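Long-range contact in Ulp1-like SUMO protease (Chaetomium thermophilum, PDB 6DG4), which probably cleaves SUMO from its conjugates and processes its precursor as a cysteine protease of the Ulp1 type, here represented by the catalytic domain: residues P87-F92 against T127-I132. Sequence-based numbering, arbitrary orientation.
Sequences PKCTAF and TILIPI
Four backbone hydrogen bonds join residues 88-92 to residues 127-129. Thr-127 N reaches Lys-88 O at 3.1 Å, and its carbonyl O accepts Thr-90 N at 2.9 Å. Leu-129 repeats the pattern two residues on: its N bonds Thr-90 O at 2.8 Å, and its O accepts Phe-92 N. The bond from Leu-129 N to Thr-90 O is the straightest of the four, 169° at the hydrogen. CA-H...O contacts from Cys-89 to Thr-127 O, from Ala-91 to Leu-129 O and from Ile-128 to Thr-90 O accompany these bonds.

This is a parallel strand pair at one margin of the mixed sheet in the catalytic domain of a C48 peptidase. Strand 89-91 is outermost within the chain; 127-134 also pairs with 137-144. The link between the two segments includes helices 96-103 and 109-114.

Side chains alternate between the two faces. On one, Cys-89 SG lies 3.9 Å from Leu-129 CD1 and equally close to Thr-127 CB. A Cys-89 chi1 of -174°, with SG anti to N, brings the sulfur to both. Val-76 of helix 62-80 packs on Cys-89. On the other face, Thr-90 and Ile-128 run side by side, Thr-90 CG2 to Ile-128 CG1 at 4.0 Å. Thr-90 OG1 bonds Ala-115 O.

The Phe-92 ring meets Ile-128 at its edge, with Phe-92 CE1 3.5 Å from Ile-128 CG2 and the methyl near the ring plane. Ile-130 CG1 comes obliquely to Phe-92 CD1, at 3.8 Å. Phe-96 meets the same ring. Phe-92 O, buried and without a polar partner in the model, lies 3.3 Å from Pro-131 CD.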
loop_
_atom_site.group_PDB
_atom_site.type_symbol
_atom_site.label_atom_id
_atom_site.label_comp_id
_atom_site.label_asym_id
_atom_site.label_seq_id
_atom_site.Cartn_x
_atom_site.Cartn_y
_atom_site.Cartn_z
ATOM N N PRO A 87 0.638 16.125 -0.490
ATOM C CA PRO A 87 0.549 15.003 0.443
ATOM C C PRO A 87 1.879 14.685 1.098
ATOM O O PRO A 87 2.953 14.898 0.529
ATOM C CB PRO A 87 0.116 13.835 -0.454
ATOM C CG PRO A 87 0.621 14.206 -1.797
ATOM C CD PRO A 87 0.411 15.690 -1.879
ATOM N N LYS A 88 1.785 14.120 2.301
ATOM C CA LYS A 88 2.940 13.488 2.925
ATOM C C LYS A 88 3.053 12.012 2.570
ATOM O O LYS A 88 4.164 11.468 2.563
ATOM C CB LYS A 88 2.892 13.674 4.440
ATOM C CG LYS A 88 3.273 15.090 4.874
ATOM C CD LYS A 88 4.737 15.394 4.561
ATOM C CE LYS A 88 5.147 16.783 4.992
ATOM N NZ LYS A 88 6.593 17.017 4.699
ATOM N N CYS A 89 1.938 11.359 2.257
ATOM C CA CYS A 89 1.939 9.989 1.764
ATOM C C CYS A 89 0.999 9.939 0.574
ATOM O O CYS A 89 -0.126 10.442 0.651
ATOM C CB CYS A 89 1.465 9.010 2.836
ATOM S SG CYS A 89 1.589 7.257 2.369
ATOM N N THR A 90 1.458 9.367 -0.530
ATOM C CA THR A 90 0.597 9.255 -1.693
ATOM C C THR A 90 0.733 7.869 -2.300
ATOM O O THR A 90 1.719 7.162 -2.091
ATOM C CB THR A 90 0.855 10.375 -2.707
ATOM O OG1 THR A 90 -0.161 10.320 -3.714
ATOM C CG2 THR A 90 2.220 10.238 -3.347
ATOM N N ALA A 91 -0.297 7.479 -3.040
ATOM C CA ALA A 91 -0.392 6.133 -3.566
ATOM C C ALA A 91 -0.843 6.190 -5.013
ATOM O O ALA A 91 -1.546 7.114 -5.431
ATOM C CB ALA A 91 -1.401 5.298 -2.779
ATOM N N PHE A 92 -0.456 5.166 -5.757
ATOM C CA PHE A 92 -0.833 5.016 -7.148
ATOM C C PHE A 92 -1.800 3.855 -7.318
ATOM O O PHE A 92 -1.886 2.947 -6.482
ATOM C CB PHE A 92 0.410 4.804 -8.009
ATOM C CG PHE A 92 1.202 6.052 -8.218
ATOM C CD1 PHE A 92 2.129 6.463 -7.285
ATOM C CD2 PHE A 92 0.996 6.837 -9.337
ATOM C CE1 PHE A 92 2.855 7.621 -7.474
ATOM C CE2 PHE A 92 1.721 7.993 -9.527
ATOM C CZ PHE A 92 2.650 8.382 -8.589
ATOM N N THR A 127 6.378 9.520 1.702
ATOM C CA THR A 127 6.205 8.145 1.254
ATOM C C THR A 127 5.361 8.112 -0.005
ATOM O O THR A 127 4.255 8.658 -0.023
ATOM C CB THR A 127 5.494 7.334 2.339
ATOM O OG1 THR A 127 6.191 7.502 3.575
ATOM C CG2 THR A 127 5.453 5.869 1.975
ATOM N N ILE A 128 5.877 7.448 -1.038
ATOM C CA ILE A 128 5.144 7.172 -2.269
ATOM C C ILE A 128 4.978 5.661 -2.367
ATOM O O ILE A 128 5.972 4.925 -2.417
ATOM C CB ILE A 128 5.879 7.724 -3.501
ATOM C CG1 ILE A 128 6.066 9.241 -3.378
ATOM C CG2 ILE A 128 5.121 7.362 -4.775
ATOM C CD1 ILE A 128 6.929 9.840 -4.479
ATOM N N LEU A 129 3.729 5.202 -2.397
ATOM C CA LEU A 129 3.398 3.782 -2.430
ATOM C C LEU A 129 2.972 3.393 -3.843
ATOM O O LEU A 129 1.992 3.932 -4.369
ATOM C CB LEU A 129 2.261 3.500 -1.447
ATOM C CG LEU A 129 2.527 3.849 0.025
ATOM C CD1 LEU A 129 1.233 3.732 0.828
ATOM C CD2 LEU A 129 3.607 2.952 0.623
ATOM N N ILE A 130 3.702 2.466 -4.451
ATOM C CA ILE A 130 3.454 2.030 -5.819
ATOM C C ILE A 130 3.205 0.529 -5.804
ATOM O O ILE A 130 4.137 -0.268 -5.684
ATOM C CB ILE A 130 4.633 2.387 -6.747
ATOM C CG1 ILE A 130 4.843 3.902 -6.789
ATOM C CG2 ILE A 130 4.395 1.834 -8.148
ATOM C CD1 ILE A 130 6.159 4.317 -7.426
ATOM N N PRO A 131 1.945 0.101 -5.899
ATOM C CA PRO A 131 1.662 -1.339 -5.981
ATOM C C PRO A 131 2.022 -1.866 -7.361
ATOM O O PRO A 131 1.665 -1.271 -8.380
ATOM C CB PRO A 131 0.150 -1.431 -5.728
ATOM C CG PRO A 131 -0.327 -0.052 -5.442
ATOM C CD PRO A 131 0.714 0.904 -5.946
ATOM N N ILE A 132 2.724 -2.996 -7.387
ATOM C CA ILE A 132 3.245 -3.583 -8.614
ATOM C C ILE A 132 2.693 -4.992 -8.740
ATOM O O ILE A 132 2.839 -5.802 -7.819
ATOM C CB ILE A 132 4.784 -3.625 -8.599
ATOM C CG1 ILE A 132 5.353 -2.205 -8.629
ATOM C CG2 ILE A 132 5.306 -4.455 -9.766
ATOM C CD1 ILE A 132 6.866 -2.131 -8.511
#